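Long-range contacts in phthiocerol synthesis polyketide synthase type I PpsC (Mycobacterium tuberculosis, PDB 7AHB), which contains the acyltransferase domain that probably selects extender units and loads them onto the acyl carrier protein during phthiocerol synthesis: residues Q59-R65 / I97-L103; L170-M176 / E236-H240; S269-A273 / N293-R299. One frame throughout, in Å; residues are numbered along the deposited sequence.

In the fold
Interaction 1 stands apart, its centre about 19 Å from that of the chain and its nearest atoms about 10 Å from interaction 2; it ties the loop after strand 49-53 to the end of helix 93-98. Interactions 2 and 3 touch. H240 of 236-240 donates from its backbone N to M294 O and probably bonds through ND1 to N296 O, both in 293-299, so the two are joined beside S138. None is wholly buried, though interaction 3 lies closest to the chain's centre. Interaction 1 rests on glycine-rich turns and one side-chain amide, interaction 2 on backbone and apolar packing, and interaction 3 on a denser set of side-chain and backbone hydrogen bonds.

Interaction 1: residues Q59-R65 / I97-L103; sequences QWAGMGR and IAGGKEL
G62 and G100 bring their CA atoms within 4.5 Å where two overlapping type II beta turns, W60-M63 and G62-R65, run past the Schellman motif that ends helix 93-98. G64 and G100 face the opposite segment without side chains, so the two backbones close up, while the positive phi of G62 suits its turn. I97 CG2, anti to the backbone N, lies against the second turn, 3.3 Å from both G64 C and M63 O. R65 lies along the end of the helix: its CD is 3.3 Å from A98 O, and its guanidinium then folds back so that one face covers G62 CA. M63 packs on M116 of helix 106-126, which I97 also touches. At the other end of the contact Q59 does the polar work. Its CG takes the crowded position between backbone N and carbonyl carbon (chi1 63°), and the chain then extends to L103, whose backbone it grips at both ends. L103 N donates to Q59 OE1 at 2.6 Å, in the carbonyl plane and on a lone pair, while Q59 NE2 donates to L103 O at 3.0 Å with a nearly straight N-H...O angle of 168°.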
# COMPACT_ATOMS: atom_id res chain seq x y z
N GLN A 59 7.49 -7.34 5.87
CA GLN A 59 7.55 -8.62 6.55
C GLN A 59 8.40 -8.53 7.81
O GLN A 59 9.45 -7.87 7.83
CB GLN A 59 8.11 -9.68 5.61
CG GLN A 59 9.56 -9.40 5.18
CD GLN A 59 10.02 -10.37 4.10
OE1 GLN A 59 9.76 -11.60 4.20
NE2 GLN A 59 10.67 -9.84 3.06
N TRP A 60 7.93 -9.18 8.87
CA TRP A 60 8.72 -9.35 10.08
C TRP A 60 8.69 -10.82 10.47
O TRP A 60 7.73 -11.54 10.15
CB TRP A 60 8.23 -8.46 11.24
CG TRP A 60 6.75 -8.47 11.45
CD1 TRP A 60 5.85 -7.61 10.90
CD2 TRP A 60 6.01 -9.35 12.29
NE1 TRP A 60 4.59 -7.92 11.34
CE2 TRP A 60 4.66 -8.98 12.20
CE3 TRP A 60 6.36 -10.42 13.12
CZ2 TRP A 60 3.66 -9.64 12.89
CZ3 TRP A 60 5.37 -11.09 13.81
CH2 TRP A 60 4.03 -10.71 13.68
N ALA A 61 9.73 -11.24 11.19
CA ALA A 61 9.95 -12.63 11.55
C ALA A 61 8.76 -13.22 12.26
O ALA A 61 8.42 -12.82 13.38
CB ALA A 61 11.20 -12.73 12.45
N GLY A 62 8.16 -14.23 11.63
CA GLY A 62 7.00 -14.88 12.18
C GLY A 62 5.69 -14.20 11.87
O GLY A 62 4.66 -14.55 12.47
N MET A 63 5.69 -13.24 10.97
CA MET A 63 4.49 -12.54 10.55
C MET A 63 3.38 -13.51 10.22
O MET A 63 3.55 -14.40 9.38
CB MET A 63 4.84 -11.68 9.35
CG MET A 63 3.69 -10.94 8.70
SD MET A 63 4.23 -10.43 7.05
CE MET A 63 4.25 -12.02 6.21
N GLY A 64 2.25 -13.37 10.91
CA GLY A 64 1.07 -14.15 10.61
C GLY A 64 1.05 -15.54 11.21
O GLY A 64 -0.00 -16.20 11.14
N ARG A 65 2.14 -15.99 11.82
CA ARG A 65 2.20 -17.36 12.32
C ARG A 65 1.11 -17.61 13.36
O ARG A 65 0.35 -18.58 13.26
CB ARG A 65 3.58 -17.64 12.90
CG ARG A 65 3.99 -19.10 12.89
CD ARG A 65 5.53 -19.23 13.00
NE ARG A 65 6.06 -18.39 14.09
CZ ARG A 65 7.33 -17.97 14.18
NH1 ARG A 65 8.22 -18.29 13.25
NH2 ARG A 65 7.69 -17.20 15.20
N ILE A 97 4.28 -18.16 5.85
CA ILE A 97 3.73 -17.69 7.12
C ILE A 97 3.96 -18.72 8.21
O ILE A 97 4.41 -18.39 9.32
CB ILE A 97 2.24 -17.35 6.95
CG1 ILE A 97 2.06 -16.26 5.90
CG2 ILE A 97 1.63 -16.89 8.27
CD1 ILE A 97 0.61 -15.92 5.59
N ALA A 98 3.67 -19.99 7.91
CA ALA A 98 3.78 -21.03 8.92
C ALA A 98 5.23 -21.26 9.31
O ALA A 98 5.55 -21.40 10.50
CB ALA A 98 3.15 -22.33 8.41
N GLY A 99 6.13 -21.32 8.33
CA GLY A 99 7.54 -21.52 8.56
C GLY A 99 8.34 -20.27 8.79
O GLY A 99 9.58 -20.33 8.84
N GLY A 100 7.69 -19.12 8.96
CA GLY A 100 8.43 -17.89 9.22
C GLY A 100 9.55 -17.62 8.24
O GLY A 100 10.63 -17.16 8.63
N LYS A 101 9.32 -17.93 6.96
CA LYS A 101 10.35 -17.77 5.95
C LYS A 101 10.38 -16.32 5.47
O LYS A 101 9.36 -15.63 5.43
CB LYS A 101 10.08 -18.70 4.77
CG LYS A 101 9.73 -20.12 5.16
CD LYS A 101 10.22 -21.11 4.12
CE LYS A 101 9.28 -22.30 3.98
NZ LYS A 101 8.62 -22.28 2.63
N GLU A 102 11.57 -15.85 5.11
CA GLU A 102 11.71 -14.55 4.49
C GLU A 102 11.25 -14.61 3.04
O GLU A 102 11.54 -15.56 2.32
CB GLU A 102 13.16 -14.07 4.57
CG GLU A 102 13.35 -12.67 4.02
CD GLU A 102 14.78 -12.13 4.20
OE1 GLU A 102 15.70 -12.92 4.33
OE2 GLU A 102 14.96 -10.90 4.18
N LEU A 103 10.50 -13.59 2.63
CA LEU A 103 10.20 -13.39 1.22
C LEU A 103 11.42 -12.75 0.56
O LEU A 103 11.91 -11.71 1.02
CB LEU A 103 8.96 -12.52 1.05
CG LEU A 103 7.69 -13.03 1.72
CD1 LEU A 103 6.70 -11.89 1.94
CD2 LEU A 103 7.04 -14.13 0.87

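Interaction 2: residues L170-M176 / E236-H240; sequences LSGQGTM and EVAPH
M176 reaches P239 and H240 through an extended middle and a late bend: CG lies beside the backbone N, the extended chi2 (179°) carries SD across the proline, and the bend at chi3 (83°) sends CE to the edge of the H240 ring. SD packs 3.7 Å from P239 CG, and CE stops 4.1 Å from H240 CD2. E236 bends earlier, at chi2 (-56°), and its OE1 accepts from a water that also donates to G174 O; the same OE1 forms a salt bridge with R232. The direct bond is made by the backbone: G172 N donates to E236 O at 2.7 Å, in the carbonyl plane, from within the type II turn L170-Q173. S171 CA adds a CA-H...O contact to the same oxygen. Packing is close at G174, where A238 CB lies 3.8 Å from G174 CA; G174 N is buried without a partner. L170 CB meets V237 CG1 at 3.9 Å. V237-H240 (VAPH) probably occupies the position of the HAFH/YASH motif of related acyltransferase domains, though its sequence differs from both, and H240 NE2 bonds to S138 OG, consistent with a catalytic Ser-His pair. The 170-176 segment leads into strand 175-179 of the four-stranded antiparallel sheet; M176 and A238 both touch S210 of strand 207-211, V237 packs on I106 of helix 106-126, and T175 faces helix 213-225.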
# COMPACT_ATOMS: atom_id res chain seq x y z
N LEU A 170 15.38 -5.20 -12.60
CA LEU A 170 15.88 -3.89 -12.22
C LEU A 170 16.41 -3.82 -10.80
O LEU A 170 17.04 -2.81 -10.43
CB LEU A 170 14.77 -2.84 -12.38
CG LEU A 170 14.27 -2.70 -13.82
CD1 LEU A 170 13.06 -1.74 -13.90
CD2 LEU A 170 15.42 -2.21 -14.68
N SER A 171 16.21 -4.87 -10.01
CA SER A 171 16.64 -4.90 -8.62
C SER A 171 18.06 -4.36 -8.44
O SER A 171 19.01 -4.82 -9.09
CB SER A 171 16.58 -6.34 -8.07
OG SER A 171 15.22 -6.70 -7.82
N GLY A 172 18.19 -3.39 -7.54
CA GLY A 172 19.47 -2.78 -7.26
C GLY A 172 19.82 -1.60 -8.14
O GLY A 172 20.88 -1.00 -7.94
N GLN A 173 18.98 -1.25 -9.10
CA GLN A 173 19.23 -0.11 -9.98
C GLN A 173 18.42 1.11 -9.59
O GLN A 173 18.50 2.15 -10.27
CB GLN A 173 18.92 -0.47 -11.43
CG GLN A 173 19.55 -1.72 -11.93
CD GLN A 173 19.85 -1.64 -13.41
OE1 GLN A 173 19.19 -2.29 -14.23
NE2 GLN A 173 20.88 -0.86 -13.76
N GLY A 174 17.59 1.00 -8.56
CA GLY A 174 16.84 2.15 -8.10
C GLY A 174 16.48 1.99 -6.65
O GLY A 174 16.59 0.90 -6.07
N THR A 175 16.07 3.09 -6.04
CA THR A 175 15.54 3.06 -4.68
C THR A 175 14.73 4.33 -4.50
O THR A 175 14.52 5.10 -5.44
CB THR A 175 16.66 2.90 -3.64
OG1 THR A 175 16.07 2.64 -2.36
CG2 THR A 175 17.54 4.12 -3.57
N MET A 176 14.25 4.55 -3.28
CA MET A 176 13.48 5.75 -2.98
C MET A 176 13.92 6.26 -1.62
O MET A 176 14.60 5.55 -0.87
CB MET A 176 11.98 5.49 -2.99
CG MET A 176 11.49 4.78 -4.22
SD MET A 176 9.66 4.50 -4.11
CE MET A 176 9.08 5.98 -4.66
N GLU A 236 14.32 -1.73 -3.52
CA GLU A 236 15.50 -1.87 -4.37
C GLU A 236 15.17 -1.64 -5.84
O GLU A 236 15.93 -2.09 -6.71
CB GLU A 236 16.15 -3.24 -4.14
CG GLU A 236 16.42 -3.56 -2.66
CD GLU A 236 17.26 -2.51 -1.95
OE1 GLU A 236 18.21 -2.01 -2.58
OE2 GLU A 236 16.95 -2.16 -0.78
N VAL A 237 14.07 -0.95 -6.13
CA VAL A 237 13.75 -0.44 -7.46
C VAL A 237 13.22 0.99 -7.30
O VAL A 237 12.93 1.45 -6.19
CB VAL A 237 12.71 -1.29 -8.20
CG1 VAL A 237 13.39 -2.57 -8.75
CG2 VAL A 237 11.53 -1.63 -7.32
N ALA A 238 13.05 1.66 -8.45
CA ALA A 238 12.64 3.07 -8.48
C ALA A 238 11.29 3.20 -9.18
O ALA A 238 11.23 3.62 -10.35
CB ALA A 238 13.69 3.95 -9.18
N PRO A 239 10.20 2.83 -8.54
CA PRO A 239 8.89 3.02 -9.16
C PRO A 239 8.52 4.49 -9.13
O PRO A 239 9.19 5.31 -8.50
CB PRO A 239 7.96 2.20 -8.27
CG PRO A 239 8.60 2.32 -6.90
CD PRO A 239 10.08 2.26 -7.18
N HIS A 240 7.44 4.82 -9.82
CA HIS A 240 6.93 6.20 -9.85
C HIS A 240 8.01 7.16 -10.35
O HIS A 240 8.28 8.20 -9.74
CB HIS A 240 6.41 6.59 -8.47
CG HIS A 240 5.57 5.53 -7.83
ND1 HIS A 240 4.38 5.10 -8.39
CD2 HIS A 240 5.77 4.76 -6.74
CE1 HIS A 240 3.89 4.11 -7.66
NE2 HIS A 240 4.70 3.91 -6.63
O HOH W 1 18.80 -0.41 -5.05

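Interaction 3: residues S269-A273 / N293-R299; sequences STTYA and NMRNPVR
T270 O accepts from R299 N at 2.8 Å, an almost straight bond (174°) that lands on a lone pair in the carbonyl plane. It joins the loop leaving strand 267-269, at one edge of the parallel sheet, to the NPVR connection between helices 287-295 and 300-308, with R299 at the N-cap position of the second. V298 CA makes a weaker CA-H...O approach to the same oxygen. The next carbonyl is shared too: T271 O accepts from N296 ND2 at 3.0 Å, the donor tilted 25° from the carbonyl plane though the oxygen lies in the plane of the N296 amide, and it takes a second bond from a water. That water also donates to P297 O and accepts from R299 NE, at the edge of the guanidinium and in its plane, so one molecule serves three groups. T271 OG1 accepts from N293 ND2 at 2.7 Å and bonds to E141 OE2. The two side chains cross nearly at right angles, with T271 CG2, anti to the backbone N, lying 3.6 Å from N293 CA. S269 OG completes an ST turn by accepting from T271 N, and it too bonds to E141, whose other oxygen is bonded to T270 N. T270 OG1 is hydrogen-bonded with G136 O, and V298 CG1 lies 3.7 Å from the same OG1, the side chains pointing the same way. R299 bends at chi2 (-93°) and runs past Y272 O, its CG 3.4 Å away, to lay its guanidinium against A273, whose CB sits over the centre of one face, 3.8 Å above the plane.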
# COMPACT_ATOMS: atom_id res chain seq x y z
N SER A 269 -8.37 6.68 -6.05
CA SER A 269 -7.13 6.27 -6.68
C SER A 269 -6.02 7.29 -6.39
O SER A 269 -6.23 8.50 -6.45
CB SER A 269 -7.33 6.14 -8.19
OG SER A 269 -6.07 5.86 -8.85
N THR A 270 -4.84 6.79 -6.06
CA THR A 270 -3.67 7.63 -5.90
C THR A 270 -2.86 7.73 -7.19
O THR A 270 -1.78 8.34 -7.22
CB THR A 270 -2.81 7.11 -4.75
OG1 THR A 270 -2.41 5.76 -5.04
CG2 THR A 270 -3.59 7.18 -3.43
N THR A 271 -3.39 7.15 -8.27
CA THR A 271 -2.66 7.07 -9.53
C THR A 271 -2.77 8.35 -10.33
O THR A 271 -1.84 8.70 -11.05
CB THR A 271 -3.19 5.89 -10.34
OG1 THR A 271 -2.79 4.66 -9.71
CG2 THR A 271 -2.67 5.94 -11.78
N TYR A 272 -3.87 9.08 -10.16
CA TYR A 272 -4.18 10.22 -11.01
C TYR A 272 -4.28 11.48 -10.17
O TYR A 272 -4.69 11.44 -9.00
CB TYR A 272 -5.51 10.02 -11.78
CG TYR A 272 -5.58 8.74 -12.56
CD1 TYR A 272 -4.95 8.62 -13.79
CD2 TYR A 272 -6.30 7.65 -12.08
CE1 TYR A 272 -5.01 7.44 -14.51
CE2 TYR A 272 -6.36 6.45 -12.80
CZ TYR A 272 -5.71 6.36 -14.00
OH TYR A 272 -5.77 5.19 -14.71
N ALA A 273 -3.96 12.62 -10.79
CA ALA A 273 -4.09 13.89 -10.08
C ALA A 273 -5.52 14.12 -9.61
O ALA A 273 -5.74 14.69 -8.53
CB ALA A 273 -3.64 15.03 -10.99
N ASN A 293 -0.31 3.35 -13.02
CA ASN A 293 -0.12 3.40 -11.57
C ASN A 293 1.35 3.21 -11.17
O ASN A 293 1.83 3.85 -10.22
CB ASN A 293 -1.00 2.33 -10.91
CG ASN A 293 -0.60 2.05 -9.47
OD1 ASN A 293 0.06 1.03 -9.17
ND2 ASN A 293 -1.01 2.94 -8.56
N MET A 294 2.08 2.35 -11.85
CA MET A 294 3.47 2.12 -11.44
C MET A 294 4.41 3.24 -11.87
O MET A 294 5.52 3.35 -11.32
CB MET A 294 4.00 0.81 -12.00
CG MET A 294 4.20 0.81 -13.50
SD MET A 294 4.41 -0.87 -14.20
CE MET A 294 5.92 -1.41 -13.47
N ARG A 295 3.98 4.10 -12.80
CA ARG A 295 4.80 5.19 -13.31
C ARG A 295 4.45 6.53 -12.69
O ARG A 295 5.36 7.30 -12.38
CB ARG A 295 4.64 5.29 -14.83
CG ARG A 295 5.15 6.57 -15.44
CD ARG A 295 6.67 6.68 -15.33
NE ARG A 295 7.22 7.94 -15.86
CZ ARG A 295 7.41 9.04 -15.12
NH1 ARG A 295 7.09 9.08 -13.82
NH2 ARG A 295 7.92 10.11 -15.69
N ASN A 296 3.16 6.82 -12.52
CA ASN A 296 2.74 8.12 -12.01
C ASN A 296 3.13 8.29 -10.55
O ASN A 296 3.25 7.30 -9.81
CB ASN A 296 1.22 8.26 -12.14
CG ASN A 296 0.79 8.71 -13.52
OD1 ASN A 296 1.60 8.72 -14.45
ND2 ASN A 296 -0.49 9.08 -13.67
N PRO A 297 3.35 9.54 -10.12
CA PRO A 297 3.53 9.79 -8.68
C PRO A 297 2.27 9.43 -7.91
O PRO A 297 1.16 9.45 -8.46
CB PRO A 297 3.83 11.29 -8.61
CG PRO A 297 3.19 11.85 -9.83
CD PRO A 297 3.33 10.80 -10.91
N VAL A 298 2.46 9.07 -6.64
CA VAL A 298 1.40 8.55 -5.79
C VAL A 298 0.75 9.72 -5.07
O VAL A 298 1.39 10.39 -4.26
CB VAL A 298 1.95 7.53 -4.78
CG1 VAL A 298 0.81 7.06 -3.85
CG2 VAL A 298 2.60 6.35 -5.47
N ARG A 299 -0.53 9.97 -5.35
CA ARG A 299 -1.24 11.12 -4.77
C ARG A 299 -1.85 10.75 -3.41
O ARG A 299 -3.06 10.81 -3.19
CB ARG A 299 -2.31 11.60 -5.73
CG ARG A 299 -1.84 11.86 -7.13
CD ARG A 299 -1.44 13.31 -7.34
NE ARG A 299 -0.82 13.51 -8.64
CZ ARG A 299 -0.32 14.66 -9.07
NH1 ARG A 299 -0.40 15.76 -8.31
NH2 ARG A 299 0.25 14.72 -10.27
O HOH W 2 -0.25 10.95 -10.23